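Local coordinates for fatty acid multifunctional protein (atmfp2) (Arabidopsis thaliana, PDB 2WTB) that hydrates long-chain enoyl-CoA and dehydrogenates 3-hydroxyacyl-CoA in the peroxisomal beta-oxidation of fatty acids during seed germination, at residues S216-D219 and K220-P223; H288-F291 and S292-T296; L654-A657 and G658-M662. All coordinates share one frame; numbering follows the deposited sequence.

Interaction 1 of 3, residues S216-D219 and K220-P223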
ATOM      1  N   SER A 216       2.891   8.136  34.349  1.00 43.80           N
ATOM      2  CA  SER A 216       2.669   9.279  35.234  1.00 56.65           C
ATOM      3  C   SER A 216       3.782  10.323  35.118  1.00 65.84           C
ATOM      4  O   SER A 216       4.103  11.014  36.082  1.00 69.20           O
ATOM      5  CB  SER A 216       2.506   8.817  36.685  1.00 53.93           C
ATOM      6  OG  SER A 216       3.486   7.855  37.037  1.00 58.67           O
ATOM      7  N   LYS A 217       4.358  10.430  33.925  1.00 69.77           N
ATOM      8  CA  LYS A 217       5.436  11.374  33.658  1.00 63.78           C
ATOM      9  C   LYS A 217       4.890  12.597  32.924  1.00 66.36           C
ATOM     10  O   LYS A 217       4.225  12.463  31.898  1.00 70.50           O
ATOM     11  CB  LYS A 217       6.519  10.689  32.819  1.00 57.95           C
ATOM     12  CG  LYS A 217       7.738  11.543  32.502  1.00 53.32           C
ATOM     13  CD  LYS A 217       8.619  10.845  31.466  1.00 53.42           C
ATOM     14  CE  LYS A 217       9.936  11.574  31.259  1.00 53.37           C
ATOM     15  NZ  LYS A 217      10.783  11.529  32.484  1.00 68.88           N
ATOM     16  N   THR A 218       5.175  13.785  33.450  1.00 71.24           N
ATOM     17  CA  THR A 218       4.656  15.027  32.875  1.00 72.65           C
ATOM     18  C   THR A 218       5.771  15.933  32.349  1.00 66.28           C
ATOM     19  O   THR A 218       5.515  16.888  31.615  1.00 52.48           O
ATOM     20  CB  THR A 218       3.801  15.796  33.898  1.00 77.97           C
ATOM     21  OG1 THR A 218       2.718  14.964  34.328  1.00 76.21           O
ATOM     22  CG2 THR A 218       3.239  17.070  33.286  1.00 94.95           C
ATOM     23  N   ASP A 219       7.004  15.616  32.727  1.00 71.43           N
ATOM     24  CA  ASP A 219       8.189  16.324  32.248  1.00 76.12           C
ATOM     25  C   ASP A 219       8.098  16.800  30.800  1.00 67.30           C
ATOM     26  O   ASP A 219       8.488  17.920  30.490  1.00 49.81           O
ATOM     27  CB  ASP A 219       9.426  15.431  32.387  1.00 78.85           C
ATOM     28  CG  ASP A 219      10.213  15.714  33.648  1.00 92.29           C
ATOM     29  OD1 ASP A 219      10.135  16.852  34.160  1.00100.58           O
ATOM     30  OD2 ASP A 219      10.920  14.800  34.119  1.00 90.06           O
ATOM     31  N   LYS A 220       7.602  15.940  29.915  1.00 55.03           N
ATOM     32  CA  LYS A 220       7.683  16.198  28.480  1.00 54.68           C
ATOM     33  C   LYS A 220       6.436  16.853  27.892  1.00 62.19           C
ATOM     34  O   LYS A 220       6.460  17.328  26.756  1.00 65.95           O
ATOM     35  CB  LYS A 220       7.995  14.904  27.724  1.00 70.92           C
ATOM     36  CG  LYS A 220       9.254  14.195  28.196  1.00 79.78           C
ATOM     37  CD  LYS A 220      10.471  15.105  28.108  1.00 86.26           C
ATOM     38  CE  LYS A 220      10.717  15.558  26.678  1.00 88.09           C
ATOM     39  NZ  LYS A 220      10.888  14.404  25.757  1.00 83.84           N
ATOM     40  N   LEU A 221       5.350  16.876  28.658  1.00 63.21           N
ATOM     41  CA  LEU A 221       4.103  17.465  28.180  1.00 63.00           C
ATOM     42  C   LEU A 221       4.141  18.987  28.232  1.00 70.50           C
ATOM     43  O   LEU A 221       4.824  19.569  29.074  1.00 75.29           O
ATOM     44  CB  LEU A 221       2.913  16.955  28.993  1.00 51.03           C
ATOM     45  CG  LEU A 221       2.613  15.460  28.914  1.00 56.88           C
ATOM     46  CD1 LEU A 221       1.390  15.126  29.750  1.00 57.65           C
ATOM     47  CD2 LEU A 221       2.416  15.028  27.470  1.00 53.15           C
ATOM     48  N   PRO A 222       3.413  19.633  27.313  1.00 72.59           N
ATOM     49  CA  PRO A 222       3.234  21.086  27.303  1.00 77.70           C
ATOM     50  C   PRO A 222       2.235  21.509  28.377  1.00 76.58           C
ATOM     51  O   PRO A 222       1.514  20.660  28.906  1.00 66.02           O
ATOM     52  CB  PRO A 222       2.648  21.360  25.910  1.00 60.40           C
ATOM     53  CG  PRO A 222       2.862  20.108  25.123  1.00 88.43           C
ATOM     54  CD  PRO A 222       2.829  19.001  26.120  1.00 85.46           C
ATOM     55  N   PRO A 223       2.195  22.811  28.703  1.00 77.67           N
ATOM     56  CA  PRO A 223       1.202  23.317  29.656  1.00 84.72           C
ATOM     57  C   PRO A 223      -0.212  22.979  29.194  1.00 90.13           C
ATOM     58  O   PRO A 223      -0.478  22.976  27.993  1.00 93.58           O
ATOM     59  CB  PRO A 223       1.427  24.830  29.622  1.00 69.29           C
ATOM     60  CG  PRO A 223       2.853  24.987  29.208  1.00 70.84           C
ATOM     61  CD  PRO A 223       3.113  23.867  28.242  1.00 74.71           C
TER
HETATM   62  O   HOH W   1       5.256  19.575  32.250  1.00 52.54           O
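Thr218 and Leu221 close a type I beta turn, a clear case of a loop reversing its course through one backbone bond. Leu221 N donates to Thr218 O at 3.0 Å, with an N-H...O angle of 146°. The donor stands well above the carbonyl plane, 53° out of it, as the tight curve of the chain brings it there. A water also grips the turn: it donates to Thr218 O at 2.8 Å and, more loosely, to Leu221 O at 3.2 Å, bridging the two carbonyls. Thr218 O thus accepts from two donors. The side chains at the ends of the turn meet lightly, Thr218 CG2 lying 4.3 Å from Leu221 CB.

A second pairing runs along the turn. Lys217 and Lys220 lie side by side and point the same way, and Lys217 CE comes to 4.1 Å from Lys220 CG, methylene against methylene. Lys217 CG is anti to its amide nitrogen (chi1 -178°) and the chain bends only near its end, where NZ makes a long salt bridge of 3.7 Å to Asp219 OD2. Lys220 instead curls at every bond, and its ammonium gives a weak hydrogen bond to Leu157 O. With an alanine in place of Lys220, Lys217 would probably lose the methylene it lies against and be freer to turn, and Leu157 O would miss its lysine mate.

Farther out, helix 150-158 of the hydratase/isomerase region positions the loop: Arg156 NH1 bonds to Lys217 O, and the arginine side chain touches both Thr218 and Leu221. Pro223 occupies the N-cap position just before helix 224-241. Chemically, one backbone bond and a bridging water close this surface turn, while the two ammonium groups diverge, one to a carboxylate at long range and the other weakly to a carbonyl, which would probably lessen their mutual repulsion.

Interaction 2 of 3, residues H288-F291 and S292-T296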
ATOM      1  N   HIS A 288      -9.111  -5.114   5.204  1.00 73.19           N
ATOM      2  CA  HIS A 288      -9.236  -5.954   4.019  1.00 77.85           C
ATOM      3  C   HIS A 288      -8.142  -5.631   3.002  1.00 76.33           C
ATOM      4  O   HIS A 288      -7.608  -6.525   2.346  1.00 58.28           O
ATOM      5  CB  HIS A 288     -10.617  -5.780   3.386  1.00 80.48           C
ATOM      6  CG  HIS A 288     -10.794  -6.526   2.100  1.00 79.58           C
ATOM      7  ND1 HIS A 288     -10.535  -5.961   0.871  1.00 76.19           N
ATOM      8  CD2 HIS A 288     -11.212  -7.791   1.855  1.00 78.15           C
ATOM      9  CE1 HIS A 288     -10.783  -6.848  -0.080  1.00 66.17           C
ATOM     10  NE2 HIS A 288     -11.195  -7.964   0.491  1.00 65.76           N
ATOM     11  N   VAL A 289      -7.818  -4.348   2.879  1.00 67.10           N
ATOM     12  CA  VAL A 289      -6.777  -3.903   1.961  1.00 61.38           C
ATOM     13  C   VAL A 289      -5.415  -4.406   2.420  1.00 67.51           C
ATOM     14  O   VAL A 289      -4.540  -4.697   1.605  1.00 80.40           O
ATOM     15  CB  VAL A 289      -6.744  -2.363   1.849  1.00 74.36           C
ATOM     16  CG1 VAL A 289      -5.550  -1.910   1.022  1.00 58.41           C
ATOM     17  CG2 VAL A 289      -8.043  -1.846   1.250  1.00 62.12           C
ATOM     18  N   PHE A 290      -5.244  -4.508   3.733  1.00 63.64           N
ATOM     19  CA  PHE A 290      -3.997  -4.993   4.308  1.00 64.12           C
ATOM     20  C   PHE A 290      -3.709  -6.431   3.880  1.00 67.85           C
ATOM     21  O   PHE A 290      -2.626  -6.730   3.374  1.00 76.72           O
ATOM     22  CB  PHE A 290      -4.038  -4.886   5.834  1.00 65.70           C
ATOM     23  CG  PHE A 290      -2.950  -5.657   6.527  1.00 67.52           C
ATOM     24  CD1 PHE A 290      -1.650  -5.174   6.559  1.00 58.43           C
ATOM     25  CD2 PHE A 290      -3.227  -6.864   7.152  1.00 68.99           C
ATOM     26  CE1 PHE A 290      -0.649  -5.879   7.199  1.00 50.57           C
ATOM     27  CE2 PHE A 290      -2.230  -7.574   7.793  1.00 66.29           C
ATOM     28  CZ  PHE A 290      -0.940  -7.080   7.816  1.00 65.64           C
ATOM     29  N   PHE A 291      -4.679  -7.316   4.078  1.00 59.37           N
ATOM     30  CA  PHE A 291      -4.516  -8.720   3.716  1.00 60.40           C
ATOM     31  C   PHE A 291      -4.466  -8.926   2.202  1.00 60.60           C
ATOM     32  O   PHE A 291      -3.632  -9.682   1.696  1.00 55.17           O
ATOM     33  CB  PHE A 291      -5.634  -9.566   4.327  1.00 59.42           C
ATOM     34  CG  PHE A 291      -5.575  -9.655   5.823  1.00 68.96           C
ATOM     35  CD1 PHE A 291      -4.814 -10.632   6.440  1.00 73.00           C
ATOM     36  CD2 PHE A 291      -6.277  -8.762   6.612  1.00 71.30           C
ATOM     37  CE1 PHE A 291      -4.755 -10.716   7.817  1.00 81.80           C
ATOM     38  CE2 PHE A 291      -6.224  -8.843   7.990  1.00 74.98           C
ATOM     39  CZ  PHE A 291      -5.461  -9.821   8.593  1.00 79.81           C
ATOM     40  N   SER A 292      -5.365  -8.254   1.489  1.00 54.03           N
ATOM     41  CA  SER A 292      -5.438  -8.356   0.037  1.00 53.78           C
ATOM     42  C   SER A 292      -4.130  -7.941  -0.622  1.00 56.67           C
ATOM     43  O   SER A 292      -3.741  -8.495  -1.652  1.00 63.63           O
ATOM     44  CB  SER A 292      -6.594  -7.515  -0.508  1.00 55.76           C
ATOM     45  OG  SER A 292      -7.844  -8.062  -0.131  1.00 60.98           O
ATOM     46  N   GLN A 293      -3.457  -6.963  -0.027  1.00 52.16           N
ATOM     47  CA  GLN A 293      -2.124  -6.573  -0.471  1.00 83.45           C
ATOM     48  C   GLN A 293      -1.185  -7.778  -0.456  1.00 82.17           C
ATOM     49  O   GLN A 293      -0.357  -7.953  -1.354  1.00 75.56           O
ATOM     50  CB  GLN A 293      -1.569  -5.474   0.434  1.00 82.82           C
ATOM     51  CG  GLN A 293      -0.053  -5.426   0.494  1.00 86.04           C
ATOM     52  CD  GLN A 293       0.568  -5.034  -0.829  1.00 96.28           C
ATOM     53  OE1 GLN A 293       1.610  -5.561  -1.219  1.00 98.00           O
ATOM     54  NE2 GLN A 293      -0.074  -4.108  -1.531  1.00 98.04           N
ATOM     55  N   ARG A 294      -1.326  -8.609   0.570  1.00 80.88           N
ATOM     56  CA  ARG A 294      -0.462  -9.765   0.756  1.00 73.21           C
ATOM     57  C   ARG A 294      -0.773 -10.909  -0.206  1.00 77.84           C
ATOM     58  O   ARG A 294       0.132 -11.613  -0.655  1.00 81.57           O
ATOM     59  CB  ARG A 294      -0.575 -10.275   2.191  1.00 62.48           C
ATOM     60  CG  ARG A 294       0.105  -9.408   3.223  1.00 64.38           C
ATOM     61  CD  ARG A 294       0.095 -10.101   4.570  1.00 78.39           C
ATOM     62  NE  ARG A 294       0.993  -9.470   5.530  1.00 90.91           N
ATOM     63  CZ  ARG A 294       1.408 -10.054   6.647  1.00 98.63           C
ATOM     64  NH1 ARG A 294       1.007 -11.283   6.940  1.00 97.73           N
ATOM     65  NH2 ARG A 294       2.227  -9.414   7.471  1.00107.69           N
ATOM     66  N   GLY A 295      -2.053 -11.091  -0.514  1.00 68.44           N
ATOM     67  CA  GLY A 295      -2.499 -12.261  -1.249  1.00 57.87           C
ATOM     68  C   GLY A 295      -2.397 -12.188  -2.760  1.00 50.88           C
ATOM     69  O   GLY A 295      -2.845 -13.100  -3.455  1.00 49.78           O
ATOM     70  N   THR A 296      -1.808 -11.115  -3.276  1.00 51.00           N
ATOM     71  CA  THR A 296      -1.723 -10.933  -4.720  1.00 73.12           C
ATOM     72  C   THR A 296      -0.700 -11.870  -5.351  1.00 68.00           C
ATOM     73  O   THR A 296      -0.738 -12.121  -6.556  1.00 71.61           O
ATOM     74  CB  THR A 296      -1.369  -9.484  -5.098  1.00 50.49           C
ATOM     75  OG1 THR A 296      -0.064  -9.163  -4.599  1.00 50.77           O
ATOM     76  CG2 THR A 296      -2.387  -8.520  -4.520  1.00 74.61           C
TER
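His288 and Ser292 face each other across one turn near the C-terminal end of helix 281-294, where a serine side chain folds back on the carbonyl four residues earlier. Ser292 OG donates to His288 O at 2.9 Å, and Ser292 N donates to the same oxygen at 3.0 Å; the two reach it from opposite faces of the carbonyl plane, so a single acceptor is gripped twice. With OG beside its own amide nitrogen (chi1 -68°), the hydroxyl also comes to lie over one face of the imidazole. There it sits 3.2 Å above the ring plane, displaced toward the rim nearest CE1.

Phe290 and Arg294 repeat the four-residue spacing on another side of the helix, but with flat groups. Their side chains run alongside each other in the same direction, and Phe290 CZ lies over a face of the guanidinium, 3.5 Å above its plane and off centre. The two planes are 41° apart, so the groups meet at a slant. Phe290 also sets CD2 over the centre of the Phe291 ring, while Phe291 CE2 lies in plane at the Phe290 ring's edge.

The neighbours sort these faces. His288 and Ser292 turn toward helix 651-662, and Gln293 reaches Thr486 through its OE1. Phe290 touches Leu142, and its side chain is about 11 Å from that of Glu139, the predicted proton acceptor of the hydratase site; Arg294 meets Ile70. This helix end therefore touches parts of both the hydratase and the dehydrogenase regions. As the helix runs out, Phe291 O receives a weak bond from Arg294 N and a second from Gly295 N, the latter at 3.1 Å.

Interaction 3 of 3, residues L654-A657 and G658-M662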
ATOM      1  N   LEU A 654      -8.465  -7.451  -7.713  1.00 58.74           N
ATOM      2  CA  LEU A 654      -9.086  -6.308  -8.370  1.00 57.71           C
ATOM      3  C   LEU A 654      -9.122  -5.096  -7.438  1.00 69.50           C
ATOM      4  O   LEU A 654      -8.929  -3.960  -7.873  1.00 63.93           O
ATOM      5  CB  LEU A 654     -10.497  -6.660  -8.836  1.00 49.37           C
ATOM      6  CG  LEU A 654     -10.591  -7.653  -9.995  1.00 60.99           C
ATOM      7  CD1 LEU A 654     -12.027  -7.755 -10.483  1.00 67.52           C
ATOM      8  CD2 LEU A 654      -9.666  -7.238 -11.128  1.00 51.95           C
ATOM      9  N   ASP A 655      -9.367  -5.349  -6.155  1.00 68.35           N
ATOM     10  CA  ASP A 655      -9.383  -4.290  -5.150  1.00 67.10           C
ATOM     11  C   ASP A 655      -8.046  -3.559  -5.108  1.00 73.69           C
ATOM     12  O   ASP A 655      -7.989  -2.346  -5.319  1.00 76.07           O
ATOM     13  CB  ASP A 655      -9.718  -4.861  -3.770  1.00 68.08           C
ATOM     14  CG  ASP A 655     -11.152  -5.350  -3.674  1.00 75.23           C
ATOM     15  OD1 ASP A 655     -12.011  -4.814  -4.402  1.00 73.48           O
ATOM     16  OD2 ASP A 655     -11.421  -6.266  -2.868  1.00 76.84           O
ATOM     17  N   ILE A 656      -6.976  -4.303  -4.836  1.00 69.44           N
ATOM     18  CA  ILE A 656      -5.630  -3.736  -4.801  1.00 63.99           C
ATOM     19  C   ILE A 656      -5.286  -3.037  -6.113  1.00 59.74           C
ATOM     20  O   ILE A 656      -4.648  -1.983  -6.115  1.00 66.50           O
ATOM     21  CB  ILE A 656      -4.557  -4.810  -4.489  1.00 63.43           C
ATOM     22  CG1 ILE A 656      -4.246  -4.838  -2.993  1.00 64.48           C
ATOM     23  CG2 ILE A 656      -3.270  -4.521  -5.241  1.00 61.93           C
ATOM     24  CD1 ILE A 656      -5.460  -4.935  -2.116  1.00 73.36           C
ATOM     25  N   ALA A 657      -5.717  -3.620  -7.226  1.00 48.39           N
ATOM     26  CA  ALA A 657      -5.416  -3.059  -8.537  1.00 46.94           C
ATOM     27  C   ALA A 657      -6.000  -1.659  -8.693  1.00 55.79           C
ATOM     28  O   ALA A 657      -5.275  -0.705  -8.967  1.00 60.62           O
ATOM     29  CB  ALA A 657      -5.914  -3.979  -9.644  1.00 46.31           C
ATOM     30  N   GLY A 658      -7.312  -1.543  -8.515  1.00 64.54           N
ATOM     31  CA  GLY A 658      -7.976  -0.257  -8.600  1.00 59.94           C
ATOM     32  C   GLY A 658      -7.399   0.722  -7.599  1.00 70.68           C
ATOM     33  O   GLY A 658      -7.155   1.886  -7.917  1.00 81.94           O
ATOM     34  N   ILE A 659      -7.173   0.241  -6.382  1.00 67.22           N
ATOM     35  CA  ILE A 659      -6.612   1.066  -5.319  1.00 65.77           C
ATOM     36  C   ILE A 659      -5.232   1.601  -5.677  1.00 69.93           C
ATOM     37  O   ILE A 659      -4.981   2.801  -5.596  1.00 70.99           O
ATOM     38  CB  ILE A 659      -6.499   0.273  -4.001  1.00 65.42           C
ATOM     39  CG1 ILE A 659      -7.871   0.144  -3.337  1.00 78.68           C
ATOM     40  CG2 ILE A 659      -5.504   0.937  -3.058  1.00 56.86           C
ATOM     41  CD1 ILE A 659      -7.865  -0.707  -2.087  1.00 81.92           C
ATOM     42  N   MET A 660      -4.343   0.701  -6.080  1.00 84.31           N
ATOM     43  CA  MET A 660      -2.935   1.034  -6.255  1.00 82.45           C
ATOM     44  C   MET A 660      -2.625   1.567  -7.650  1.00 79.96           C
ATOM     45  O   MET A 660      -1.557   2.131  -7.886  1.00 83.34           O
ATOM     46  CB  MET A 660      -2.074  -0.192  -5.951  1.00 74.70           C
ATOM     47  CG  MET A 660      -0.747   0.125  -5.289  1.00 78.74           C
ATOM     48  SD  MET A 660      -0.093  -1.308  -4.414  1.00 95.17           S
ATOM     49  CE  MET A 660      -1.515  -1.769  -3.428  1.00 72.41           C
ATOM     50  N   GLY A 661      -3.562   1.389  -8.573  1.00 75.76           N
ATOM     51  CA  GLY A 661      -3.371   1.846  -9.935  1.00 73.06           C
ATOM     52  C   GLY A 661      -4.148   3.110 -10.245  1.00 79.69           C
ATOM     53  O   GLY A 661      -3.711   3.935 -11.046  1.00 81.15           O
ATOM     54  N   MET A 662      -5.302   3.263  -9.604  1.00 85.84           N
ATOM     55  CA  MET A 662      -6.181   4.396  -9.873  1.00 87.30           C
ATOM     56  C   MET A 662      -6.599   5.122  -8.598  1.00 83.72           C
ATOM     57  O   MET A 662      -7.637   5.783  -8.561  1.00 79.92           O
ATOM     58  CB  MET A 662      -7.411   3.939 -10.658  1.00 85.35           C
ATOM     59  CG  MET A 662      -7.112   3.545 -12.094  1.00 80.03           C
ATOM     60  SD  MET A 662      -6.805   4.972 -13.152  1.00123.74           S
ATOM     61  CE  MET A 662      -6.530   4.169 -14.729  1.00115.16           C
TER
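Helix 651-662, in the all-helical C-terminal part of the protein, carries this contact, and Ile656 and Met660 meet on it one turn apart. Their side chains lie side by side and point the same way. The methionine methyl does the touching: Met660 CE is 3.7 Å from Ile656 CG2 and 4.1 Å from CG1, so it spans both branches of the isoleucine. A bend at the last torsion of the methionine (chi3 -51°) turns the methyl back to that position.

Beneath the side chains runs a regular alpha-helical ladder. Gly658 N donates to Leu654 O at 3.0 Å, almost straight at 178°, followed by Ile659 N to Asp655 O at 2.9 Å. Met660 N and Gly661 N continue the series to Ile656 O and Ala657 O. Ile659 leans back along the helix, with CG1 beside its own amide nitrogen (chi1 -77°) and packed against Asp655 O. The Asp655 carboxylate looks elsewhere: its OD1 accepts from the backbone amides of Met672 and Phe673, a double hold that ties the start of the next helix, 671-678, to this one.

Different sides of the helix meet different neighbours. Asp655, Ile656, Ile659 and Met660 touch helix 281-294, whereas Ala657 and Met662 pack on helix 498-514 of the dehydrogenase part. Leu654 also touches helix 498-514 and is buried against helix 624-644, and Met660 reaches Pro458, just ahead of strand 459-464.

How the interactions relate
The three contacts follow one another along the chain. Interaction 1 stands alone, a surface turn beside helix 150-158 in the hydratase part; its centre is 40 Å from that of interaction 2 and 43 Å from that of interaction 3. Interactions 2 and 3 are only 11 Å apart, centre to centre, because helices 281-294 and 651-662, distant in sequence, pack on each other. Val289 CG2 comes within 3.5 Å of Ile659 CD1 there, and Ser292 lies against Ile656. Each helix contributes a local, four-residue pairing of side chains, and their junction joins the helix preceding the dinucleotide-binding sheet to the C-terminal helices, within one multifunctional chain.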